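PDB 1ZB1: BRO1 protein from Saccharomyces cerevisiae, which helps, through this Bro1 domain and its other parts, to sort and concentrate cargo at multivesicular bodies, recruiting the deubiquitinase Doa4 to endosomes before cargo enters lumenal vesicles. Local coordinates for residues K213-T218 against K256-Y261; K7-D12 against T295-F300; L21-G26 against S50-L55; T134-E139 against I149-K154. All coordinates share one frame; numbering follows the deposited sequence.

Interaction 1: K213-T218 against K256-Y261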
loop_
_atom_site.group_PDB
_atom_site.type_symbol
_atom_site.label_atom_id
_atom_site.label_comp_id
_atom_site.label_asym_id
_atom_site.label_seq_id
_atom_site.Cartn_x
_atom_site.Cartn_y
_atom_site.Cartn_z
ATOM N N LYS A 213 -6.538 -18.453 -10.890
ATOM C CA LYS A 213 -7.521 -17.515 -10.348
ATOM C C LYS A 213 -6.860 -16.383 -9.563
ATOM O O LYS A 213 -7.245 -15.222 -9.699
ATOM C CB LYS A 213 -8.513 -18.263 -9.446
ATOM C CG LYS A 213 -9.136 -19.472 -10.126
ATOM C CD LYS A 213 -10.045 -20.270 -9.201
ATOM C CE LYS A 213 -11.402 -19.614 -9.050
ATOM N NZ LYS A 213 -12.374 -20.550 -8.420
ATOM N N LEU A 214 -5.874 -16.727 -8.739
ATOM C CA LEU A 214 -5.161 -15.737 -7.937
ATOM C C LEU A 214 -4.359 -14.793 -8.825
ATOM O O LEU A 214 -4.233 -13.603 -8.527
ATOM C CB LEU A 214 -4.220 -16.433 -6.949
ATOM C CG LEU A 214 -4.901 -17.235 -5.835
ATOM C CD1 LEU A 214 -3.875 -18.060 -5.092
ATOM C CD2 LEU A 214 -5.624 -16.282 -4.897
ATOM N N SER A 215 -3.815 -15.335 -9.914
ATOM C CA SER A 215 -3.037 -14.543 -10.852
ATOM C C SER A 215 -3.945 -13.564 -11.568
ATOM O O SER A 215 -3.564 -12.424 -11.808
ATOM C CB SER A 215 -2.345 -15.445 -11.876
ATOM O OG SER A 215 -1.281 -16.163 -11.280
ATOM N N ARG A 216 -5.153 -14.003 -11.905
ATOM C CA ARG A 216 -6.080 -13.124 -12.592
ATOM C C ARG A 216 -6.413 -11.941 -11.697
ATOM O O ARG A 216 -6.509 -10.807 -12.165
ATOM C CB ARG A 216 -7.367 -13.859 -12.967
ATOM C CG ARG A 216 -8.296 -13.007 -13.813
ATOM C CD ARG A 216 -7.617 -12.610 -15.123
ATOM N NE ARG A 216 -8.223 -11.435 -15.744
ATOM C CZ ARG A 216 -9.487 -11.361 -16.149
ATOM N NH1 ARG A 216 -10.300 -12.402 -16.000
ATOM N NH2 ARG A 216 -9.939 -10.243 -16.701
ATOM N N ALA A 217 -6.584 -12.207 -10.408
ATOM C CA ALA A 217 -6.901 -11.145 -9.464
ATOM C C ALA A 217 -5.748 -10.139 -9.388
ATOM O O ALA A 217 -5.978 -8.931 -9.319
ATOM C CB ALA A 217 -7.198 -11.735 -8.083
ATOM N N THR A 218 -4.514 -10.637 -9.408
ATOM C CA THR A 218 -3.336 -9.766 -9.352
ATOM C C THR A 218 -3.360 -8.815 -10.546
ATOM O O THR A 218 -3.097 -7.612 -10.416
ATOM C CB THR A 218 -2.032 -10.585 -9.381
ATOM O OG1 THR A 218 -2.034 -11.521 -8.295
ATOM C CG2 THR A 218 -0.818 -9.666 -9.241
ATOM N N LYS A 256 -1.619 -11.523 -16.277
ATOM C CA LYS A 256 -2.715 -11.996 -17.112
ATOM C C LYS A 256 -2.176 -13.215 -17.873
ATOM O O LYS A 256 -2.872 -14.217 -18.048
ATOM C CB LYS A 256 -3.145 -10.914 -18.102
ATOM C CG LYS A 256 -4.169 -11.389 -19.113
ATOM C CD LYS A 256 -5.499 -10.682 -18.950
ATOM C CE LYS A 256 -5.383 -9.189 -19.225
ATOM N NZ LYS A 256 -6.719 -8.532 -19.164
ATOM N N SER A 257 -0.924 -13.120 -18.312
ATOM C CA SER A 257 -0.267 -14.205 -19.036
ATOM C C SER A 257 -0.126 -15.435 -18.145
ATOM O O SER A 257 -0.434 -16.555 -18.559
ATOM C CB SER A 257 1.126 -13.772 -19.506
ATOM O OG SER A 257 1.852 -14.874 -20.036
ATOM N N LEU A 258 0.345 -15.213 -16.921
ATOM C CA LEU A 258 0.544 -16.292 -15.961
ATOM C C LEU A 258 -0.773 -17.004 -15.674
ATOM O O LEU A 258 -0.806 -18.222 -15.479
ATOM C CB LEU A 258 1.123 -15.734 -14.659
ATOM C CG LEU A 258 1.855 -16.738 -13.769
ATOM C CD1 LEU A 258 3.114 -17.208 -14.488
ATOM C CD2 LEU A 258 2.217 -16.092 -12.434
ATOM N N SER A 259 -1.854 -16.234 -15.649
ATOM C CA SER A 259 -3.184 -16.771 -15.385
ATOM C C SER A 259 -3.636 -17.708 -16.507
ATOM O O SER A 259 -4.130 -18.809 -16.253
ATOM C CB SER A 259 -4.185 -15.626 -15.244
ATOM O OG SER A 259 -5.474 -16.124 -14.960
ATOM N N ALA A 260 -3.473 -17.259 -17.747
ATOM C CA ALA A 260 -3.856 -18.048 -18.912
ATOM C C ALA A 260 -3.018 -19.321 -18.989
ATOM O O ALA A 260 -3.529 -20.391 -19.312
ATOM C CB ALA A 260 -3.675 -17.223 -20.183
ATOM N N TYR A 261 -1.729 -19.196 -18.695
ATOM C CA TYR A 261 -0.823 -20.335 -18.716
ATOM C C TYR A 261 -1.311 -21.437 -17.778
ATOM O O TYR A 261 -1.498 -22.585 -18.191
ATOM C CB TYR A 261 0.584 -19.888 -18.309
ATOM C CG TYR A 261 1.555 -21.016 -17.998
ATOM C CD1 TYR A 261 1.853 -21.999 -18.947
ATOM C CD2 TYR A 261 2.189 -21.089 -16.762
ATOM C CE1 TYR A 261 2.758 -23.019 -18.667
ATOM C CE2 TYR A 261 3.093 -22.100 -16.471
ATOM C CZ TYR A 261 3.375 -23.062 -17.427
ATOM O OH TYR A 261 4.271 -24.061 -17.137
#
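Ser215 lays its CB against Ser259, 3.8 Å from the Ser259 CB, and these two small residues form the centre of the contact. Their CA atoms are also the nearest pair across it, 5.1 Å apart. With only one heavy atom beyond CB on each, the helix axes can close to 7.7 Å. The Ser215 hydroxyl lies on the side facing Leu258, where OG is 3.7 Å from the Leu258 methyl CD2. It is hydrogen-bonded within its own helix to the carbonyl of Ile211, so the hydroxyl can lie against a methyl group with its hydrogen bond already made. The segments belong to helices 208-230 and 242-269, successive helices of the largely helical Bro1 domain; 213-218 and 256-261 run antiparallel, their axes at 162°. Ser259 reaches the other way along the interface: its OG, anti to the backbone N (chi1 -179°), comes 3.6 Å from Arg216 CB and bonds to the carbonyl oxygen of Ser212, tying the end of one side chain to the opposite helix just before residues 213-218. At the partly exposed margin the long chains take over. Arg216 bends at chi2 (61°), and its NE lies 4.3 Å from the aliphatic CD of Lys256. Arg216 NH2 and Lys256 NZ end 4.4 Å apart, an approach of like charges that probably costs some energy. Phe306 of helix 303-322 packs on Leu258, while Ile338 touches Ser259.

Interaction 2: K7-D12 against T295-F300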
loop_
_atom_site.group_PDB
_atom_site.type_symbol
_atom_site.label_atom_id
_atom_site.label_comp_id
_atom_site.label_asym_id
_atom_site.label_seq_id
_atom_site.Cartn_x
_atom_site.Cartn_y
_atom_site.Cartn_z
ATOM N N LYS A 7 11.764 -12.840 -8.128
ATOM C CA LYS A 7 12.060 -11.946 -7.014
ATOM C C LYS A 7 10.996 -10.846 -6.981
ATOM O O LYS A 7 10.638 -10.285 -8.016
ATOM C CB LYS A 7 13.440 -11.306 -7.192
ATOM C CG LYS A 7 14.567 -12.280 -7.539
ATOM C CD LYS A 7 14.798 -13.305 -6.443
ATOM C CE LYS A 7 16.005 -14.187 -6.757
ATOM N NZ LYS A 7 15.853 -14.938 -8.040
ATOM N N PRO A 8 10.478 -10.524 -5.785
ATOM C CA PRO A 8 9.453 -9.489 -5.631
ATOM C C PRO A 8 9.992 -8.074 -5.811
ATOM O O PRO A 8 11.054 -7.734 -5.298
ATOM C CB PRO A 8 8.940 -9.729 -4.216
ATOM C CG PRO A 8 10.175 -10.165 -3.504
ATOM C CD PRO A 8 10.794 -11.142 -4.483
ATOM N N TYR A 9 9.242 -7.258 -6.543
ATOM C CA TYR A 9 9.614 -5.872 -6.793
ATOM C C TYR A 9 8.596 -4.973 -6.081
ATOM O O TYR A 9 7.456 -4.851 -6.532
ATOM C CB TYR A 9 9.578 -5.589 -8.294
ATOM C CG TYR A 9 10.078 -4.216 -8.672
ATOM C CD1 TYR A 9 11.402 -4.021 -9.061
ATOM C CD2 TYR A 9 9.232 -3.107 -8.630
ATOM C CE1 TYR A 9 11.874 -2.753 -9.403
ATOM C CE2 TYR A 9 9.694 -1.833 -8.972
ATOM C CZ TYR A 9 11.015 -1.667 -9.358
ATOM O OH TYR A 9 11.481 -0.425 -9.707
ATOM N N LEU A 10 9.005 -4.350 -4.983
ATOM C CA LEU A 10 8.113 -3.477 -4.219
ATOM C C LEU A 10 8.459 -1.995 -4.379
ATOM O O LEU A 10 9.629 -1.611 -4.309
ATOM C CB LEU A 10 8.164 -3.851 -2.732
ATOM C CG LEU A 10 7.783 -5.300 -2.403
ATOM C CD1 LEU A 10 7.914 -5.534 -0.905
ATOM C CD2 LEU A 10 6.366 -5.583 -2.870
ATOM N N PHE A 11 7.438 -1.171 -4.598
ATOM C CA PHE A 11 7.635 0.267 -4.755
ATOM C C PHE A 11 8.059 0.875 -3.424
ATOM O O PHE A 11 7.543 0.503 -2.369
ATOM C CB PHE A 11 6.346 0.953 -5.237
ATOM C CG PHE A 11 5.949 0.599 -6.647
ATOM C CD1 PHE A 11 6.881 0.087 -7.548
ATOM C CD2 PHE A 11 4.640 0.810 -7.083
ATOM C CE1 PHE A 11 6.518 -0.214 -8.866
ATOM C CE2 PHE A 11 4.264 0.515 -8.397
ATOM C CZ PHE A 11 5.210 0.000 -9.291
ATOM N N ASP A 12 8.997 1.811 -3.475
ATOM C CA ASP A 12 9.488 2.459 -2.262
ATOM C C ASP A 12 8.725 3.765 -2.038
ATOM O O ASP A 12 8.956 4.756 -2.739
ATOM C CB ASP A 12 10.985 2.742 -2.399
ATOM C CG ASP A 12 11.670 2.904 -1.062
ATOM O OD1 ASP A 12 11.755 1.903 -0.313
ATOM O OD2 ASP A 12 12.119 4.032 -0.753
ATOM N N THR A 295 11.419 -3.013 -18.502
ATOM C CA THR A 295 12.610 -2.261 -18.107
ATOM C C THR A 295 13.197 -2.446 -16.696
ATOM O O THR A 295 14.365 -2.813 -16.560
ATOM C CB THR A 295 12.391 -0.754 -18.354
ATOM O OG1 THR A 295 11.796 -0.567 -19.648
ATOM C CG2 THR A 295 13.724 -0.016 -18.309
ATOM N N TRP A 296 12.410 -2.212 -15.649
ATOM C CA TRP A 296 12.934 -2.331 -14.283
ATOM C C TRP A 296 12.840 -3.708 -13.627
ATOM O O TRP A 296 13.364 -3.906 -12.530
ATOM C CB TRP A 296 12.248 -1.306 -13.365
ATOM C CG TRP A 296 12.182 0.064 -13.964
ATOM C CD1 TRP A 296 11.161 0.585 -14.706
ATOM C CD2 TRP A 296 13.215 1.057 -13.949
ATOM N NE1 TRP A 296 11.497 1.839 -15.159
ATOM C CE2 TRP A 296 12.752 2.153 -14.710
ATOM C CE3 TRP A 296 14.488 1.125 -13.368
ATOM C CZ2 TRP A 296 13.519 3.307 -14.908
ATOM C CZ3 TRP A 296 15.253 2.277 -13.564
ATOM C CH2 TRP A 296 14.762 3.351 -14.330
ATOM N N LEU A 297 12.195 -4.656 -14.297
ATOM C CA LEU A 297 12.012 -5.993 -13.737
ATOM C C LEU A 297 12.890 -7.094 -14.323
ATOM O O LEU A 297 12.840 -8.233 -13.857
ATOM C CB LEU A 297 10.556 -6.410 -13.897
ATOM C CG LEU A 297 9.505 -5.570 -13.176
ATOM C CD1 LEU A 297 8.146 -5.849 -13.784
ATOM C CD2 LEU A 297 9.518 -5.889 -11.702
ATOM N N VAL A 298 13.686 -6.767 -15.339
ATOM C CA VAL A 298 14.538 -7.769 -15.978
ATOM C C VAL A 298 15.349 -8.608 -14.996
ATOM O O VAL A 298 15.643 -9.770 -15.267
ATOM C CB VAL A 298 15.502 -7.128 -17.012
ATOM C CG1 VAL A 298 14.699 -6.480 -18.129
ATOM C CG2 VAL A 298 16.405 -6.109 -16.337
ATOM N N GLU A 299 15.702 -8.036 -13.852
ATOM C CA GLU A 299 16.478 -8.777 -12.861
ATOM C C GLU A 299 15.611 -9.468 -11.813
ATOM O O GLU A 299 16.127 -10.158 -10.933
ATOM C CB GLU A 299 17.470 -7.849 -12.162
ATOM C CG GLU A 299 18.594 -7.359 -13.061
ATOM C CD GLU A 299 19.604 -6.520 -12.310
ATOM O OE1 GLU A 299 20.150 -7.013 -11.300
ATOM O OE2 GLU A 299 19.854 -5.369 -12.730
ATOM N N PHE A 300 14.296 -9.291 -11.917
ATOM C CA PHE A 300 13.368 -9.892 -10.961
ATOM C C PHE A 300 12.529 -11.014 -11.571
ATOM O O PHE A 300 12.134 -11.950 -10.875
ATOM C CB PHE A 300 12.455 -8.810 -10.375
ATOM C CG PHE A 300 13.198 -7.732 -9.628
ATOM C CD1 PHE A 300 14.029 -6.839 -10.305
ATOM C CD2 PHE A 300 13.095 -7.630 -8.242
ATOM C CE1 PHE A 300 14.745 -5.863 -9.612
ATOM C CE2 PHE A 300 13.808 -6.658 -7.539
ATOM C CZ PHE A 300 14.635 -5.774 -8.224
#
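The backbones meet where Lys7 N donates to Phe300 O, a nearly straight bond (2.9 Å, 170°) lying in the carbonyl plane on a lone pair. It fastens the extended N-terminal segment to the loop between helices 275-290 and 303-322, two parts of the Bro1 domain more than 280 residues apart in sequence. Next to this bond stands a T-shaped aromatic pair: Tyr9 turns its edge to the face of Phe300, with centroids 5.1 Å apart and planes at 79°. Tyr9 CD1 sits over the middle of the Phe300 ring, its slightly positive C-H directed at the electron-rich face. The rim of that same ring receives the carbonyl oxygens of Lys7 and Pro8, the latter 3.6 Å from Phe300 CD2. Leu297, the buried residue of the loop, packs on the base of Tyr9, its methyl CD2 reaching Tyr9 CB at 3.4 Å. A tyrosine, apolar at its base and polar at its end, suits position 9, which is only partly exposed: the base is packed while the hydroxyl extends toward the exposed Trp296. Beyond the pair, Lys243 makes a cation-pi contact with the Trp296 indole. Tyr9 CG is anti to its own N (chi1 -174°), which carries the ring out to the loop and leaves its OH 3.8 Å from Trp296 CB.

Interaction 3: L21-G26 against S50-L55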
loop_
_atom_site.group_PDB
_atom_site.type_symbol
_atom_site.label_atom_id
_atom_site.label_comp_id
_atom_site.label_asym_id
_atom_site.label_seq_id
_atom_site.Cartn_x
_atom_site.Cartn_y
_atom_site.Cartn_z
ATOM N N LEU A 21 8.158 20.363 16.693
ATOM C CA LEU A 21 7.102 21.129 17.349
ATOM C C LEU A 21 7.346 21.087 18.858
ATOM O O LEU A 21 7.624 20.026 19.414
ATOM C CB LEU A 21 5.744 20.503 17.032
ATOM C CG LEU A 21 4.457 21.192 17.488
ATOM C CD1 LEU A 21 4.137 22.356 16.552
ATOM C CD2 LEU A 21 3.311 20.184 17.457
ATOM N N ASP A 22 7.245 22.231 19.523
ATOM C CA ASP A 22 7.461 22.257 20.969
ATOM C C ASP A 22 6.130 22.200 21.711
ATOM O O ASP A 22 5.500 23.231 21.948
ATOM C CB ASP A 22 8.234 23.520 21.372
ATOM C CG ASP A 22 8.602 23.532 22.850
ATOM O OD1 ASP A 22 9.431 24.373 23.254
ATOM O OD2 ASP A 22 8.062 22.704 23.610
ATOM N N TRP A 23 5.703 20.990 22.076
ATOM C CA TRP A 23 4.445 20.822 22.793
ATOM C C TRP A 23 4.480 21.496 24.169
ATOM O O TRP A 23 3.464 22.005 24.627
ATOM C CB TRP A 23 4.101 19.335 22.966
ATOM C CG TRP A 23 3.198 18.772 21.893
ATOM C CD1 TRP A 23 3.553 17.929 20.879
ATOM C CD2 TRP A 23 1.790 19.002 21.748
ATOM N NE1 TRP A 23 2.449 17.612 20.111
ATOM C CE2 TRP A 23 1.356 18.258 20.623
ATOM C CE3 TRP A 23 0.852 19.761 22.460
ATOM C CZ2 TRP A 23 0.022 18.252 20.194
ATOM C CZ3 TRP A 23 -0.479 19.753 22.031
ATOM C CH2 TRP A 23 -0.876 19.002 20.909
ATOM N N LYS A 24 5.639 21.490 24.825
ATOM C CA LYS A 24 5.762 22.117 26.140
ATOM C C LYS A 24 5.486 23.616 26.046
ATOM O O LYS A 24 4.614 24.143 26.734
ATOM C CB LYS A 24 7.159 21.871 26.724
ATOM C CG LYS A 24 7.483 20.399 26.931
ATOM C CD LYS A 24 8.924 20.178 27.384
ATOM C CE LYS A 24 9.141 20.645 28.811
ATOM N NZ LYS A 24 10.537 20.392 29.278
ATOM N N LYS A 25 6.225 24.301 25.184
ATOM C CA LYS A 25 6.040 25.737 25.006
ATOM C C LYS A 25 4.648 26.060 24.466
ATOM O O LYS A 25 4.001 27.004 24.918
ATOM C CB LYS A 25 7.101 26.289 24.050
ATOM C CG LYS A 25 6.937 27.766 23.721
ATOM C CD LYS A 25 8.009 28.231 22.744
ATOM C CE LYS A 25 7.782 29.672 22.311
ATOM N NZ LYS A 25 8.772 30.122 21.292
ATOM N N GLY A 26 4.191 25.267 23.502
ATOM C CA GLY A 26 2.887 25.497 22.902
ATOM C C GLY A 26 1.718 25.320 23.847
ATOM O O GLY A 26 0.752 26.081 23.807
ATOM N N SER A 50 6.020 16.608 28.833
ATOM C CA SER A 50 7.410 16.383 28.458
ATOM C C SER A 50 7.513 15.065 27.678
ATOM O O SER A 50 8.227 14.972 26.675
ATOM C CB SER A 50 8.291 16.320 29.712
ATOM O OG SER A 50 9.644 16.072 29.369
ATOM N N GLU A 51 6.788 14.050 28.136
ATOM C CA GLU A 51 6.794 12.747 27.476
ATOM C C GLU A 51 6.142 12.830 26.091
ATOM O O GLU A 51 6.605 12.202 25.138
ATOM C CB GLU A 51 6.078 11.711 28.352
ATOM C CG GLU A 51 7.013 11.018 29.352
ATOM C CD GLU A 51 6.289 10.427 30.550
ATOM O OE1 GLU A 51 5.164 9.909 30.384
ATOM O OE2 GLU A 51 6.856 10.470 31.664
ATOM N N LEU A 52 5.072 13.613 25.993
ATOM C CA LEU A 52 4.368 13.805 24.730
ATOM C C LEU A 52 5.272 14.487 23.708
ATOM O O LEU A 52 5.316 14.086 22.549
ATOM C CB LEU A 52 3.125 14.668 24.939
ATOM C CG LEU A 52 2.474 15.223 23.661
ATOM C CD1 LEU A 52 1.768 14.092 22.895
ATOM C CD2 LEU A 52 1.475 16.309 24.035
ATOM N N ASP A 53 5.975 15.535 24.134
ATOM C CA ASP A 53 6.867 16.260 23.234
ATOM C C ASP A 53 7.929 15.300 22.697
ATOM O O ASP A 53 8.315 15.359 21.526
ATOM C CB ASP A 53 7.539 17.419 23.976
ATOM C CG ASP A 53 8.331 18.325 23.053
ATOM O OD1 ASP A 53 7.710 18.984 22.190
ATOM O OD2 ASP A 53 9.572 18.376 23.186
ATOM N N HIS A 54 8.395 14.414 23.566
ATOM C CA HIS A 54 9.407 13.433 23.185
ATOM C C HIS A 54 8.819 12.390 22.218
ATOM O O HIS A 54 9.461 11.990 21.244
ATOM C CB HIS A 54 9.936 12.729 24.436
ATOM C CG HIS A 54 11.246 12.037 24.228
ATOM N ND1 HIS A 54 11.629 10.932 24.958
ATOM C CD2 HIS A 54 12.273 12.307 23.387
ATOM C CE1 HIS A 54 12.835 10.551 24.575
ATOM N NE2 HIS A 54 13.248 11.368 23.622
ATOM N N LEU A 55 7.591 11.957 22.496
ATOM C CA LEU A 55 6.919 10.966 21.662
ATOM C C LEU A 55 6.816 11.443 20.213
ATOM O O LEU A 55 7.114 10.686 19.290
ATOM C CB LEU A 55 5.522 10.669 22.215
ATOM C CG LEU A 55 4.618 9.768 21.371
ATOM C CD1 LEU A 55 5.249 8.382 21.228
ATOM C CD2 LEU A 55 3.231 9.669 22.027
HETATM O O HOH W 1 7.444 17.369 19.895
HETATM O O HOH W 2 10.335 20.848 24.714
HETATM O O HOH W 3 11.702 17.754 29.480
#
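Asp53 begins its course at CB, which rests 4.1 Å from Trp23 CB and beside the CG of Lys24. From there CG, anti to the backbone N (chi1 -172°), carries the carboxylate to the first turn of helix 23-34. OD1 accepts from Trp23 N at 2.8 Å, the donor standing 35° out of the carboxylate plane; this first-turn amide has no carbonyl four residues earlier within the helix and otherwise makes a weak bond to Leu21 O. OD2, at the tip, forms a salt bridge with Lys20 and takes a bond from a water that also donates to Asp22 OD2. Asp22 is the N-cap: its OD2 accepts from Lys25 N at 2.9 Å. Next to these polar groups Trp23 supplies a broad apolar surface. The Leu52 methyl CD2 lies over one face in a CH-pi contact, 3.7 Å from the centroid of the five-membered ring, while Leu21 CD2 covers the opposite face; the indole NE1 finds Tyr75 OH on helix 65-86. At the margin, Lys24 NZ and Ser50 OG share a water. The carboxylate links the start of helix 23-34 to helix 46-58 alongside the Trp23-Leu52 packing, at the price of acidic crowding: Asp22 OD2 and Asp53 OD1 are 4.0 Å apart, and Asp53 OD1 is 3.0 Å from the acceptor Leu21 O. Lys20 and the positive end of the helix dipole probably offset this, keeping Asp53 ionised.

Interaction 4: T134-E139 against I149-K154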
loop_
_atom_site.group_PDB
_atom_site.type_symbol
_atom_site.label_atom_id
_atom_site.label_comp_id
_atom_site.label_asym_id
_atom_site.label_seq_id
_atom_site.Cartn_x
_atom_site.Cartn_y
_atom_site.Cartn_z
ATOM N N THR A 134 4.535 -0.316 4.812
ATOM C CA THR A 134 5.160 -0.842 3.596
ATOM C C THR A 134 6.666 -1.019 3.798
ATOM O O THR A 134 7.286 -1.888 3.176
ATOM C CB THR A 134 4.906 0.057 2.342
ATOM O OG1 THR A 134 5.653 1.278 2.445
ATOM C CG2 THR A 134 3.415 0.379 2.213
ATOM N N GLN A 135 7.261 -0.214 4.674
ATOM C CA GLN A 135 8.695 -0.340 4.937
ATOM C C GLN A 135 8.970 -1.595 5.767
ATOM O O GLN A 135 9.998 -2.256 5.590
ATOM C CB GLN A 135 9.222 0.905 5.654
ATOM C CG GLN A 135 9.052 2.186 4.832
ATOM C CD GLN A 135 9.563 3.425 5.544
ATOM O OE1 GLN A 135 9.387 3.581 6.749
ATOM N NE2 GLN A 135 10.183 4.329 4.788
ATOM N N ILE A 136 8.045 -1.932 6.662
ATOM C CA ILE A 136 8.204 -3.126 7.482
ATOM C C ILE A 136 8.102 -4.337 6.550
ATOM O O ILE A 136 8.876 -5.285 6.669
ATOM C CB ILE A 136 7.112 -3.198 8.596
ATOM C CG1 ILE A 136 7.308 -2.046 9.593
ATOM C CG2 ILE A 136 7.197 -4.541 9.338
ATOM C CD1 ILE A 136 6.200 -1.925 10.651
ATOM N N ALA A 137 7.164 -4.285 5.604
ATOM C CA ALA A 137 6.974 -5.372 4.647
ATOM C C ALA A 137 8.231 -5.557 3.805
ATOM O O ALA A 137 8.650 -6.684 3.544
ATOM C CB ALA A 137 5.781 -5.079 3.735
ATOM N N ARG A 138 8.829 -4.448 3.383
ATOM C CA ARG A 138 10.040 -4.501 2.568
ATOM C C ARG A 138 11.175 -5.157 3.346
ATOM O O ARG A 138 11.887 -6.017 2.826
ATOM C CB ARG A 138 10.464 -3.090 2.154
ATOM C CG ARG A 138 11.660 -3.054 1.220
ATOM C CD ARG A 138 12.077 -1.628 0.909
ATOM N NE ARG A 138 13.046 -1.559 -0.184
ATOM C CZ ARG A 138 12.751 -1.764 -1.466
ATOM N NH1 ARG A 138 11.509 -2.054 -1.827
ATOM N NH2 ARG A 138 13.700 -1.674 -2.392
ATOM N N GLU A 139 11.323 -4.740 4.598
ATOM C CA GLU A 139 12.364 -5.239 5.485
ATOM C C GLU A 139 12.228 -6.725 5.818
ATOM O O GLU A 139 13.230 -7.403 6.039
ATOM C CB GLU A 139 12.366 -4.407 6.775
ATOM C CG GLU A 139 13.571 -4.603 7.675
ATOM C CD GLU A 139 13.585 -3.623 8.839
ATOM O OE1 GLU A 139 12.630 -3.646 9.647
ATOM O OE2 GLU A 139 14.550 -2.830 8.944
ATOM N N ILE A 149 3.046 -9.786 3.590
ATOM C CA ILE A 149 1.672 -9.725 3.103
ATOM C C ILE A 149 0.793 -9.031 4.146
ATOM O O ILE A 149 -0.004 -8.139 3.820
ATOM C CB ILE A 149 1.115 -11.151 2.811
ATOM C CG1 ILE A 149 1.794 -11.723 1.563
ATOM C CG2 ILE A 149 -0.402 -11.103 2.611
ATOM C CD1 ILE A 149 1.351 -13.132 1.203
ATOM N N ALA A 150 0.952 -9.441 5.401
ATOM C CA ALA A 150 0.178 -8.873 6.502
ATOM C C ALA A 150 0.399 -7.365 6.655
ATOM O O ALA A 150 -0.538 -6.622 6.938
ATOM C CB ALA A 150 0.532 -9.588 7.803
ATOM N N ASN A 151 1.638 -6.918 6.476
ATOM C CA ASN A 151 1.946 -5.499 6.605
ATOM C C ASN A 151 1.470 -4.672 5.406
ATOM O O ASN A 151 1.042 -3.530 5.568
ATOM C CB ASN A 151 3.447 -5.311 6.865
ATOM C CG ASN A 151 3.802 -5.484 8.341
ATOM O OD1 ASN A 151 3.511 -4.614 9.164
ATOM N ND2 ASN A 151 4.411 -6.619 8.682
ATOM N N LEU A 152 1.533 -5.239 4.207
ATOM C CA LEU A 152 1.044 -4.522 3.027
ATOM C C LEU A 152 -0.480 -4.416 3.124
ATOM O O LEU A 152 -1.084 -3.448 2.655
ATOM C CB LEU A 152 1.440 -5.258 1.744
ATOM C CG LEU A 152 2.908 -5.110 1.318
ATOM C CD1 LEU A 152 3.222 -6.083 0.196
ATOM C CD2 LEU A 152 3.171 -3.673 0.863
ATOM N N THR A 153 -1.101 -5.417 3.741
ATOM C CA THR A 153 -2.545 -5.420 3.913
ATOM C C THR A 153 -2.940 -4.274 4.843
ATOM O O THR A 153 -3.923 -3.569 4.588
ATOM C CB THR A 153 -3.032 -6.779 4.493
ATOM O OG1 THR A 153 -2.827 -7.808 3.513
ATOM C CG2 THR A 153 -4.516 -6.722 4.854
ATOM N N LYS A 154 -2.171 -4.071 5.912
ATOM C CA LYS A 154 -2.472 -2.977 6.831
ATOM C C LYS A 154 -2.232 -1.623 6.155
ATOM O O LYS A 154 -2.994 -0.671 6.368
ATOM C CB LYS A 154 -1.635 -3.100 8.114
ATOM C CG LYS A 154 -2.097 -4.228 9.029
ATOM C CD LYS A 154 -1.226 -4.350 10.264
ATOM C CE LYS A 154 -1.742 -5.430 11.196
ATOM N NZ LYS A 154 -0.844 -5.609 12.378
#
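Asn151 opens the contact from helix 146-165, setting its CB 3.9 Å from Ala137 CB and its amide against Ile136. The Ile136 methyl CG2 is almost equally far from ND2, CG and OD1 of that amide, closest to ND2 at 3.5 Å, and the two side chains cross at about a right angle. With CG beside the backbone N (chi1 -83°), Asn151 can hand ND2 to the carbonyl of Asn147, one turn earlier, so the amide is held while it serves as a packing surface. Leu152 comes next and completes the grip on Ala137: its CG lies 3.8 Å from the alanine CB, which fits between the two side chains, and its CD2 reaches the Thr134 methyl CG2 more loosely at 4.3 Å. The small alanine allows the axes to approach to 7.9 Å. The pair is a helical hairpin: helices 118-139 and 146-165 are antiparallel and joined by a short connection, with the axes of 134-139 and 149-154 at 166°. Near that turn Ser148 OG bonds to the Ala137 carbonyl. Ile136 also touches Pro65, Ser66 and Ser69 at the start of helix 65-86, while helix 176-198 covers Thr134 with Cys186, and Leu152 with Glu189 and Leu193.

Overall arrangement
Interactions 1 and 4 are buried helix pairs, each antiparallel and brought close by small residues, serines in one and an alanine in the other; their centres lie about 23 Å apart. Interaction 3 also joins two helices but is partly buried and relies on a carboxylate, a helix cap and waters. Its centre is about 51 Å from that of interaction 1, across the chain's centre, so the two mark distant regions of the elongated domain. Interaction 2 is the surface contact, loop on loop, built on aromatic rings and one backbone bond. It spans the sequence that contains the other three, and it touches interaction 4, where Arg138 NH1 probably bonds to Leu10 O.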